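Local coordinates for CYCLIN domain-containing protein (Chaetomium thermophilum, PDB 6Z3U) that probably serves as the cyclin H-type regulatory subunit of the CAK complex, switching on its cyclin-dependent kinase together with the RING-type MAT1 partner, at residues A[119-122]-A[123-127]; A[217-220]-A[221-224]; A[321-324]-A[325-329]; A[365-368]-A[369-372]. One frame throughout, in Å; residues are numbered along the deposited sequence.

Contact 1 (A[119-122]-A[123-127]); sequences KRFY and ITNSI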
loop_
_atom_site.group_PDB
_atom_site.type_symbol
_atom_site.label_atom_id
_atom_site.label_comp_id
_atom_site.label_asym_id
_atom_site.label_seq_id
_atom_site.Cartn_x
_atom_site.Cartn_y
_atom_site.Cartn_z
ATOM N N LYS A 119 -5.622 16.395 -5.180
ATOM C CA LYS A 119 -5.681 17.456 -4.180
ATOM C C LYS A 119 -4.331 17.652 -3.504
ATOM O O LYS A 119 -3.921 18.785 -3.230
ATOM C CB LYS A 119 -6.746 17.140 -3.129
ATOM C CG LYS A 119 -8.170 17.128 -3.650
ATOM C CD LYS A 119 -9.159 16.811 -2.533
ATOM C CE LYS A 119 -9.756 18.073 -1.923
ATOM N NZ LYS A 119 -10.383 18.976 -2.932
ATOM N N ARG A 120 -3.627 16.555 -3.228
ATOM C CA ARG A 120 -2.320 16.664 -2.592
ATOM C C ARG A 120 -1.290 17.276 -3.530
ATOM O O ARG A 120 -0.399 18.006 -3.079
ATOM C CB ARG A 120 -1.857 15.284 -2.126
ATOM C CG ARG A 120 -2.649 14.718 -0.961
ATOM C CD ARG A 120 -2.106 13.362 -0.567
ATOM N NE ARG A 120 -2.845 12.763 0.537
ATOM C CZ ARG A 120 -2.526 11.604 1.101
ATOM N NH1 ARG A 120 -1.480 10.916 0.661
ATOM N NH2 ARG A 120 -3.251 11.133 2.104
ATOM N N PHE A 121 -1.396 17.006 -4.832
ATOM C CA PHE A 121 -0.430 17.558 -5.775
ATOM C C PHE A 121 -0.501 19.079 -5.803
ATOM O O PHE A 121 0.534 19.756 -5.832
ATOM C CB PHE A 121 -0.682 16.986 -7.171
ATOM C CG PHE A 121 0.237 17.532 -8.229
ATOM C CD1 PHE A 121 1.501 16.994 -8.414
ATOM C CD2 PHE A 121 -0.161 18.583 -9.040
ATOM C CE1 PHE A 121 2.348 17.493 -9.387
ATOM C CE2 PHE A 121 0.683 19.087 -10.013
ATOM C CZ PHE A 121 1.938 18.542 -10.186
ATOM N N TYR A 122 -1.712 19.633 -5.779
ATOM C CA TYR A 122 -1.930 21.059 -5.966
ATOM C C TYR A 122 -1.993 21.830 -4.651
ATOM O O TYR A 122 -2.505 22.956 -4.630
ATOM C CB TYR A 122 -3.204 21.282 -6.785
ATOM C CG TYR A 122 -2.970 21.116 -8.271
ATOM C CD1 TYR A 122 -1.970 21.830 -8.913
ATOM C CD2 TYR A 122 -3.725 20.224 -9.024
ATOM C CE1 TYR A 122 -1.737 21.682 -10.258
ATOM C CE2 TYR A 122 -3.499 20.069 -10.380
ATOM C CZ TYR A 122 -2.499 20.802 -10.988
ATOM O OH TYR A 122 -2.248 20.670 -12.331
ATOM N N ILE A 123 -1.501 21.259 -3.555
ATOM C CA ILE A 123 -1.278 22.000 -2.339
ATOM C C ILE A 123 0.205 22.250 -2.147
ATOM O O ILE A 123 0.596 23.293 -1.596
ATOM C CB ILE A 123 -1.874 21.265 -1.100
ATOM C CG1 ILE A 123 -1.469 21.978 0.189
ATOM C CG2 ILE A 123 -1.444 19.814 -1.085
ATOM C CD1 ILE A 123 -2.264 21.549 1.391
ATOM N N THR A 124 1.043 21.343 -2.638
ATOM C CA THR A 124 2.467 21.595 -2.731
ATOM C C THR A 124 2.845 22.321 -4.012
ATOM O O THR A 124 3.924 22.920 -4.075
ATOM C CB THR A 124 3.269 20.289 -2.662
ATOM O OG1 THR A 124 2.842 19.401 -3.702
ATOM C CG2 THR A 124 3.083 19.606 -1.315
ATOM N N ASN A 125 1.982 22.280 -5.025
ATOM C CA ASN A 125 2.223 22.924 -6.305
ATOM C C ASN A 125 1.031 23.804 -6.644
ATOM O O ASN A 125 -0.098 23.538 -6.220
ATOM C CB ASN A 125 2.446 21.897 -7.421
ATOM C CG ASN A 125 3.657 21.027 -7.175
ATOM O OD1 ASN A 125 4.733 21.520 -6.838
ATOM N ND2 ASN A 125 3.486 19.722 -7.330
ATOM N N SER A 126 1.294 24.865 -7.394
ATOM C CA SER A 126 0.257 25.801 -7.793
ATOM C C SER A 126 -0.314 25.422 -9.150
ATOM O O SER A 126 0.364 24.818 -9.984
ATOM C CB SER A 126 0.806 27.228 -7.843
ATOM O OG SER A 126 0.127 27.978 -8.836
ATOM N N ILE A 127 -1.583 25.784 -9.365
ATOM C CA ILE A 127 -2.236 25.537 -10.645
ATOM C C ILE A 127 -1.583 26.328 -11.769
ATOM O O ILE A 127 -1.687 25.944 -12.940
ATOM C CB ILE A 127 -3.736 25.874 -10.532
ATOM C CG1 ILE A 127 -4.461 24.807 -9.711
ATOM C CG2 ILE A 127 -4.370 25.994 -11.909
ATOM C CD1 ILE A 127 -4.751 23.533 -10.478
#
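At the C-terminal end of helix 108-124, in the cyclin-like region, the ring of Tyr122 meets Ile127, in the loop that follows the helix. CD1 of Ile127 stands over the middle of one ring face, 3.4 Å from the centroid of the Tyr122 ring and only 5° off its normal, a CH-pi contact. Ile127 reaches this spot with CG1 turned anti to the carbonyl carbon (chi1 -73°), its side chain crossing the tyrosine at about a right angle. The opposite face of the Tyr122 ring is filled by CD2 of the adjacent Phe121, so the phenol is sandwiched, while the backbone oxygen of Asn125 lies at its edge, 3.7 Å from Tyr122 CD1. An alanine in place of Tyr122 is likely to leave Ile127 CD1 without a face to rest on and the carbonyl of Tyr130, which receives the phenol OH, without that partner. Next along the turn, the amide end of Asn125 lies over one face of the Phe121 ring, their planes 61° apart. Asn125 is the first residue to leave helical geometry, and its N makes a weak, bent bond to Phe121 O (3.0 Å). Tyr122 is also packed against Val90, Pro132 and Met135, whereas Thr124 and Asn125 touch Val81 and Asp79 of the kinase chain. The helix end thus packs aromatic and aliphatic groups together beside the kinase chain. Apolar and ring contacts dominate across the turn while the Asn125 N bond is weak, consistent with side chains doing much of the holding.

Contact 2 (A[217-220]-A[221-224]); sequences AREI and LRFS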
loop_
_atom_site.group_PDB
_atom_site.type_symbol
_atom_site.label_atom_id
_atom_site.label_comp_id
_atom_site.label_asym_id
_atom_site.label_seq_id
_atom_site.Cartn_x
_atom_site.Cartn_y
_atom_site.Cartn_z
ATOM N N ALA A 217 -25.072 6.814 2.950
ATOM C CA ALA A 217 -23.746 7.149 3.455
ATOM C C ALA A 217 -22.659 6.812 2.445
ATOM O O ALA A 217 -21.637 7.504 2.380
ATOM C CB ALA A 217 -23.486 6.416 4.772
ATOM N N ARG A 218 -22.857 5.758 1.651
ATOM C CA ARG A 218 -21.861 5.408 0.643
ATOM C C ARG A 218 -21.800 6.455 -0.464
ATOM O O ARG A 218 -20.708 6.852 -0.888
ATOM C CB ARG A 218 -22.168 4.027 0.063
ATOM C CG ARG A 218 -21.042 3.473 -0.787
ATOM C CD ARG A 218 -21.186 1.979 -1.033
ATOM N NE ARG A 218 -22.472 1.647 -1.638
ATOM C CZ ARG A 218 -23.313 0.716 -1.190
ATOM N NH1 ARG A 218 -23.015 -0.022 -0.126
ATOM N NH2 ARG A 218 -24.456 0.513 -1.827
ATOM N N GLU A 219 -22.958 6.917 -0.944
ATOM C CA GLU A 219 -22.968 7.970 -1.954
ATOM C C GLU A 219 -22.350 9.257 -1.418
ATOM O O GLU A 219 -21.668 9.979 -2.153
ATOM C CB GLU A 219 -24.396 8.229 -2.437
ATOM C CG GLU A 219 -24.911 7.232 -3.472
ATOM C CD GLU A 219 -24.035 7.159 -4.718
ATOM O OE1 GLU A 219 -23.211 8.076 -4.929
ATOM O OE2 GLU A 219 -24.172 6.180 -5.484
ATOM N N ILE A 220 -22.591 9.568 -0.143
ATOM C CA ILE A 220 -21.964 10.737 0.467
ATOM C C ILE A 220 -20.450 10.581 0.469
ATOM O O ILE A 220 -19.711 11.488 0.068
ATOM C CB ILE A 220 -22.512 10.960 1.888
ATOM C CG1 ILE A 220 -24.022 11.214 1.833
ATOM C CG2 ILE A 220 -21.780 12.119 2.559
ATOM C CD1 ILE A 220 -24.670 11.445 3.185
ATOM N N LEU A 221 -19.964 9.424 0.924
ATOM C CA LEU A 221 -18.525 9.197 0.970
ATOM C C LEU A 221 -17.912 9.248 -0.422
ATOM O O LEU A 221 -16.752 9.648 -0.577
ATOM C CB LEU A 221 -18.229 7.850 1.631
ATOM C CG LEU A 221 -18.504 7.739 3.134
ATOM C CD1 LEU A 221 -18.176 6.337 3.627
ATOM C CD2 LEU A 221 -17.718 8.777 3.924
ATOM N N ARG A 222 -18.675 8.853 -1.442
ATOM C CA ARG A 222 -18.180 8.826 -2.811
ATOM C C ARG A 222 -17.974 10.211 -3.408
ATOM O O ARG A 222 -17.375 10.310 -4.485
ATOM C CB ARG A 222 -19.154 8.038 -3.693
ATOM C CG ARG A 222 -19.001 6.528 -3.593
ATOM C CD ARG A 222 -20.302 5.809 -3.919
ATOM N NE ARG A 222 -20.100 4.373 -4.086
ATOM C CZ ARG A 222 -20.812 3.601 -4.903
ATOM N NH1 ARG A 222 -20.543 2.305 -4.985
ATOM N NH2 ARG A 222 -21.791 4.118 -5.635
ATOM N N PHE A 223 -18.452 11.274 -2.760
ATOM C CA PHE A 223 -18.352 12.601 -3.357
ATOM C C PHE A 223 -17.977 13.666 -2.331
ATOM O O PHE A 223 -17.022 14.421 -2.537
ATOM C CB PHE A 223 -19.678 12.975 -4.025
ATOM C CG PHE A 223 -19.615 14.236 -4.835
ATOM C CD1 PHE A 223 -19.213 14.189 -6.160
ATOM C CD2 PHE A 223 -19.944 15.462 -4.284
ATOM C CE1 PHE A 223 -19.145 15.336 -6.921
ATOM C CE2 PHE A 223 -19.878 16.617 -5.043
ATOM C CZ PHE A 223 -19.479 16.552 -6.364
ATOM N N SER A 224 -18.724 13.735 -1.229
ATOM C CA SER A 224 -18.582 14.856 -0.302
ATOM C C SER A 224 -17.169 15.018 0.243
ATOM O O SER A 224 -16.632 16.138 0.177
ATOM C CB SER A 224 -19.593 14.702 0.840
ATOM O OG SER A 224 -20.853 15.236 0.482
#
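Charged contacts come first: Arg222 NH2 reaches Glu219 OE2 at 3.2 Å, a salt bridge whose hydrogen bond is weak and bent (128°). The oxygen arrives at the guanidinium edge, near its plane, yet the carboxylate plane is turned 89° from that plane. Both ends have further partners, Arg337 for Glu219 OE1 and Asp108 for Arg222 NE. A leucine in place of Arg222 would probably leave Asp108 without its positive mate and Glu219 with one bridge fewer.

Van der Waals contact is made by Arg218, which runs beside Arg222 in the same direction, its CG 3.5 Å from Arg222 NE. Arg218 NE lies over one face of the Arg222 guanidinium, offset from its centre, bringing two positive groups close, probably eased by Glu219 and Asp108. On the buried side, Ile220 CG2 touches Ser224 CB at 3.8 Å.

Backbone bonds complete the turn. Leu221 N binds Ala217 O (2.9 Å) and Arg222 N binds Arg218 O. Ile220 O then takes two donors, Ser224 N at 2.8 Å and Phe223 N at 3.1 Å.

This carbonyl lies where helix 207-221 gives way to helix 224-227, with Phe223 at the N-cap position, a compact helix-to-helix junction of the C-terminal cyclin domain.

Contact 3 (A[321-324]-A[325-329]); sequences TIEA and CRDML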
loop_
_atom_site.group_PDB
_atom_site.type_symbol
_atom_site.label_atom_id
_atom_site.label_comp_id
_atom_site.label_asym_id
_atom_site.label_seq_id
_atom_site.Cartn_x
_atom_site.Cartn_y
_atom_site.Cartn_z
ATOM N N THR A 321 -15.991 16.558 17.238
ATOM C CA THR A 321 -15.189 16.448 16.023
ATOM C C THR A 321 -16.028 15.952 14.851
ATOM O O THR A 321 -15.915 16.474 13.736
ATOM C CB THR A 321 -13.998 15.518 16.258
ATOM O OG1 THR A 321 -13.214 16.004 17.355
ATOM C CG2 THR A 321 -13.126 15.442 15.013
ATOM N N ILE A 322 -16.865 14.936 15.080
ATOM C CA ILE A 322 -17.728 14.436 14.013
ATOM C C ILE A 322 -18.686 15.529 13.553
ATOM O O ILE A 322 -18.964 15.667 12.356
ATOM C CB ILE A 322 -18.493 13.182 14.476
ATOM C CG1 ILE A 322 -17.531 12.110 14.997
ATOM C CG2 ILE A 322 -19.336 12.627 13.335
ATOM C CD1 ILE A 322 -16.548 11.611 13.972
ATOM N N GLU A 323 -19.203 16.323 14.494
ATOM C CA GLU A 323 -20.123 17.395 14.128
ATOM C C GLU A 323 -19.420 18.440 13.270
ATOM O O GLU A 323 -20.013 18.989 12.334
ATOM C CB GLU A 323 -20.708 18.035 15.387
ATOM C CG GLU A 323 -22.024 18.776 15.172
ATOM C CD GLU A 323 -23.130 17.871 14.661
ATOM O OE1 GLU A 323 -23.884 18.298 13.761
ATOM O OE2 GLU A 323 -23.241 16.730 15.157
ATOM N N ALA A 324 -18.152 18.726 13.574
ATOM C CA ALA A 324 -17.380 19.630 12.729
ATOM C C ALA A 324 -17.203 19.046 11.333
ATOM O O ALA A 324 -17.324 19.760 10.331
ATOM C CB ALA A 324 -16.023 19.917 13.371
ATOM N N CYS A 325 -16.920 17.744 11.249
ATOM C CA CYS A 325 -16.828 17.089 9.948
ATOM C C CYS A 325 -18.192 17.011 9.275
ATOM O O CYS A 325 -18.297 17.152 8.051
ATOM C CB CYS A 325 -16.233 15.691 10.111
ATOM S SG CYS A 325 -16.042 14.780 8.563
ATOM N N ARG A 326 -19.247 16.781 10.059
ATOM C CA ARG A 326 -20.590 16.714 9.496
ATOM C C ARG A 326 -20.951 18.013 8.787
ATOM O O ARG A 326 -21.608 17.997 7.739
ATOM C CB ARG A 326 -21.599 16.406 10.602
ATOM C CG ARG A 326 -22.919 15.846 10.109
ATOM C CD ARG A 326 -23.899 15.668 11.261
ATOM N NE ARG A 326 -25.148 15.032 10.847
ATOM C CZ ARG A 326 -26.208 15.683 10.371
ATOM N NH1 ARG A 326 -26.184 17.004 10.235
ATOM N NH2 ARG A 326 -27.297 15.009 10.028
ATOM N N ASP A 327 -20.527 19.150 9.343
ATOM C CA ASP A 327 -20.838 20.438 8.733
ATOM C C ASP A 327 -19.993 20.683 7.488
ATOM O O ASP A 327 -20.480 21.252 6.503
ATOM C CB ASP A 327 -20.632 21.558 9.754
ATOM C CG ASP A 327 -21.619 21.486 10.907
ATOM O OD1 ASP A 327 -22.781 21.090 10.676
ATOM O OD2 ASP A 327 -21.231 21.819 12.047
ATOM N N MET A 328 -18.726 20.265 7.511
ATOM C CA MET A 328 -17.877 20.429 6.335
ATOM C C MET A 328 -18.415 19.634 5.152
ATOM O O MET A 328 -18.414 20.121 4.015
ATOM C CB MET A 328 -16.443 20.006 6.659
ATOM C CG MET A 328 -15.481 20.167 5.492
ATOM S SD MET A 328 -13.744 20.032 5.965
ATOM C CE MET A 328 -13.115 21.595 5.355
ATOM N N LEU A 329 -18.878 18.407 5.399
ATOM C CA LEU A 329 -19.383 17.570 4.316
ATOM C C LEU A 329 -20.687 18.115 3.744
ATOM O O LEU A 329 -20.923 18.032 2.534
ATOM C CB LEU A 329 -19.586 16.139 4.815
ATOM C CG LEU A 329 -18.432 15.162 4.594
ATOM C CD1 LEU A 329 -17.129 15.709 5.155
ATOM C CD2 LEU A 329 -18.763 13.811 5.211
#
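The side chains of Glu323 and Arg326 lie side by side and point the same way; their carboxylate and guanidinium planes are 25° apart. Glu323 OE1 approaches the guanidinium obliquely and rests nearer the methylene CD of Arg326, 3.6 Å away, but stays 4.4 Å from Arg326 NH1, beyond salt-bridge range. Both side chains start alike, CG anti to the backbone N (chi1 -158° in Glu323, -160° in Arg326). Glu323 then bends at its second torsion, whereas Arg326 runs extended to NE. Stronger polar partners draw their ends elsewhere: Glu323 OE2 forms a salt bridge with Arg249, and Arg326 NH2 donates to the carbonyl of Ser245. Each charge is therefore held mainly by a residue outside the helix.

One turn further on, Asp327 OD1 comes to 4.3 Å from Glu323 OE1, a like-charged pair; Arg249 and Arg326, both near Glu323, would probably ease the repulsion. Beneath these side chains runs an unbroken alpha-helical ladder. Cys325 N binds Thr321 O (3.0 Å), Asp327 N binds Glu323 O (3.0 Å) and Met328 N binds Ala324 O (3.2 Å).

On the buried face of helix 313-330, Thr321, Ile322, Cys325 and Arg326 pack on helix 236-247, and Thr321 also meets Phe61 of the RING-type subunit. Further along, Met328 and Leu329 lean on helix 230-233, so the helix spans two neighbours within the C-terminal cyclin domain.

Contact 4 (A[365-368]-A[369-372]); sequences RWNL and VELQ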
loop_
_atom_site.group_PDB
_atom_site.type_symbol
_atom_site.label_atom_id
_atom_site.label_comp_id
_atom_site.label_asym_id
_atom_site.label_seq_id
_atom_site.Cartn_x
_atom_site.Cartn_y
_atom_site.Cartn_z
ATOM N N ARG A 365 7.061 25.013 -17.896
ATOM C CA ARG A 365 6.571 23.800 -17.261
ATOM C C ARG A 365 5.181 23.378 -17.725
ATOM O O ARG A 365 4.776 22.246 -17.443
ATOM C CB ARG A 365 6.541 23.961 -15.737
ATOM C CG ARG A 365 7.897 24.082 -15.062
ATOM C CD ARG A 365 7.712 24.191 -13.550
ATOM N NE ARG A 365 8.810 23.588 -12.795
ATOM C CZ ARG A 365 9.892 24.227 -12.364
ATOM N NH1 ARG A 365 10.814 23.560 -11.683
ATOM N NH2 ARG A 365 10.059 25.521 -12.607
ATOM N N TRP A 366 4.443 24.238 -18.425
ATOM C CA TRP A 366 3.075 23.880 -18.787
ATOM C C TRP A 366 3.057 22.685 -19.733
ATOM O O TRP A 366 2.182 21.816 -19.631
ATOM C CB TRP A 366 2.367 25.077 -19.417
ATOM C CG TRP A 366 0.873 25.012 -19.313
ATOM C CD1 TRP A 366 -0.007 24.661 -20.294
ATOM C CD2 TRP A 366 0.083 25.319 -18.156
ATOM N NE1 TRP A 366 -1.296 24.733 -19.821
ATOM C CE2 TRP A 366 -1.268 25.137 -18.512
ATOM C CE3 TRP A 366 0.388 25.737 -16.857
ATOM C CZ2 TRP A 366 -2.312 25.347 -17.612
ATOM C CZ3 TRP A 366 -0.649 25.950 -15.966
ATOM C CH2 TRP A 366 -1.983 25.754 -16.348
ATOM N N ASN A 367 4.012 22.620 -20.659
ATOM C CA ASN A 367 4.108 21.506 -21.601
ATOM C C ASN A 367 4.904 20.394 -20.929
ATOM O O ASN A 367 6.136 20.442 -20.869
ATOM C CB ASN A 367 4.758 21.948 -22.905
ATOM C CG ASN A 367 4.646 20.901 -23.995
ATOM O OD1 ASN A 367 4.601 19.704 -23.719
ATOM N ND2 ASN A 367 4.596 21.348 -25.240
ATOM N N LEU A 368 4.193 19.384 -20.426
ATOM C CA LEU A 368 4.849 18.307 -19.692
ATOM C C LEU A 368 5.782 17.508 -20.592
ATOM O O LEU A 368 6.881 17.127 -20.175
ATOM C CB LEU A 368 3.796 17.393 -19.070
ATOM C CG LEU A 368 2.772 18.108 -18.190
ATOM C CD1 LEU A 368 1.626 17.168 -17.855
ATOM C CD2 LEU A 368 3.423 18.643 -16.925
ATOM N N VAL A 369 5.353 17.226 -21.824
ATOM C CA VAL A 369 6.187 16.448 -22.735
ATOM C C VAL A 369 7.501 17.169 -23.004
ATOM O O VAL A 369 8.559 16.539 -23.110
ATOM C CB VAL A 369 5.426 16.158 -24.042
ATOM C CG1 VAL A 369 6.336 15.444 -25.034
ATOM C CG2 VAL A 369 4.188 15.333 -23.754
ATOM N N GLU A 370 7.455 18.497 -23.138
ATOM C CA GLU A 370 8.690 19.250 -23.341
ATOM C C GLU A 370 9.500 19.326 -22.053
ATOM O O GLU A 370 10.724 19.165 -22.075
ATOM C CB GLU A 370 8.377 20.653 -23.858
ATOM C CG GLU A 370 7.922 20.698 -25.311
ATOM C CD GLU A 370 8.994 20.236 -26.290
ATOM O OE1 GLU A 370 8.821 19.157 -26.896
ATOM O OE2 GLU A 370 10.008 20.950 -26.448
ATOM N N LEU A 371 8.836 19.576 -20.922
ATOM C CA LEU A 371 9.536 19.562 -19.642
ATOM C C LEU A 371 10.301 18.256 -19.459
ATOM O O LEU A 371 11.454 18.257 -19.016
ATOM C CB LEU A 371 8.538 19.761 -18.500
ATOM C CG LEU A 371 9.048 20.423 -17.215
ATOM C CD1 LEU A 371 8.046 20.222 -16.079
ATOM C CD2 LEU A 371 10.417 19.905 -16.814
ATOM N N GLN A 372 9.673 17.132 -19.804
ATOM C CA GLN A 372 10.353 15.846 -19.698
ATOM C C GLN A 372 11.497 15.740 -20.700
ATOM O O GLN A 372 12.554 15.181 -20.384
ATOM C CB GLN A 372 9.349 14.712 -19.906
ATOM C CG GLN A 372 9.919 13.326 -19.650
ATOM C CD GLN A 372 8.883 12.222 -19.782
ATOM O OE1 GLN A 372 8.979 11.189 -19.120
ATOM N NE2 GLN A 372 7.890 12.432 -20.640
#
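Leu371 and Arg365 meet on the inner side of this helix start: CD1 of the leucine touches both CB and CG of the arginine, each at 4.0 Å, the two side chains crossing obliquely. Leu371 gets there with CG anti to its own backbone N (chi1 -152°), which swings the branch back over the preceding loop. Leu371 is buried, and beside it Leu368 is buried too, its side chain turned to Met135, Glu134 and Ala170. The methylenes of Arg365 thus serve as an apolar support, while its charged end leaves the contact for Glu82 of the kinase chain, to which NH1 makes a salt bridge; NE donates to Tyr130 OH.

Between the two sides stands the N-cap of helix 368-380. Asn367 OD1 accepts from Glu370 N at 3.2 Å, the donor standing 66° out of the plane of the side-chain carbonyl. The backbone carbonyl of the same residue takes Leu371 N at 2.8 Å, nearly straight, and Leu368 O takes Gln372 N, also at 2.8 Å. Asn367 therefore satisfies two amides of the first turn, one with its side chain and one with its main chain.

The outer side faces solvent more. Exposed Asn367 lays its amide near the Glu370 methylenes, with amide and carboxylate planes 64° apart. The carboxylate of Glu370 leads off to a salt bridge with Arg373, and Gln372 OE1 accepts from Arg376.

Contacts 1 and 2 are the buried ones, each at the end of a helix, in the cyclin-like region and the C-terminal cyclin domain respectively; contacts 3 and 4 are only partly buried. Contact 1 rests on rings and aliphatic groups, contact 2 on a salt bridge and an arginine pair beside a helix junction, contact 3 on regular helical bonds with outward-reaching charges, and contact 4 on an N-cap. They meet in pairs. Contacts 2 and 3 touch through Ser224 OG and Leu329 O, a weak hydrogen bond, and contacts 1 and 4 through Ile127 O and Trp366. The second pair also reaches the kinase chain, whereas contact 3 touches the RING-type subunit. Centres of contacts 3 and 4 lie about 40 Å apart.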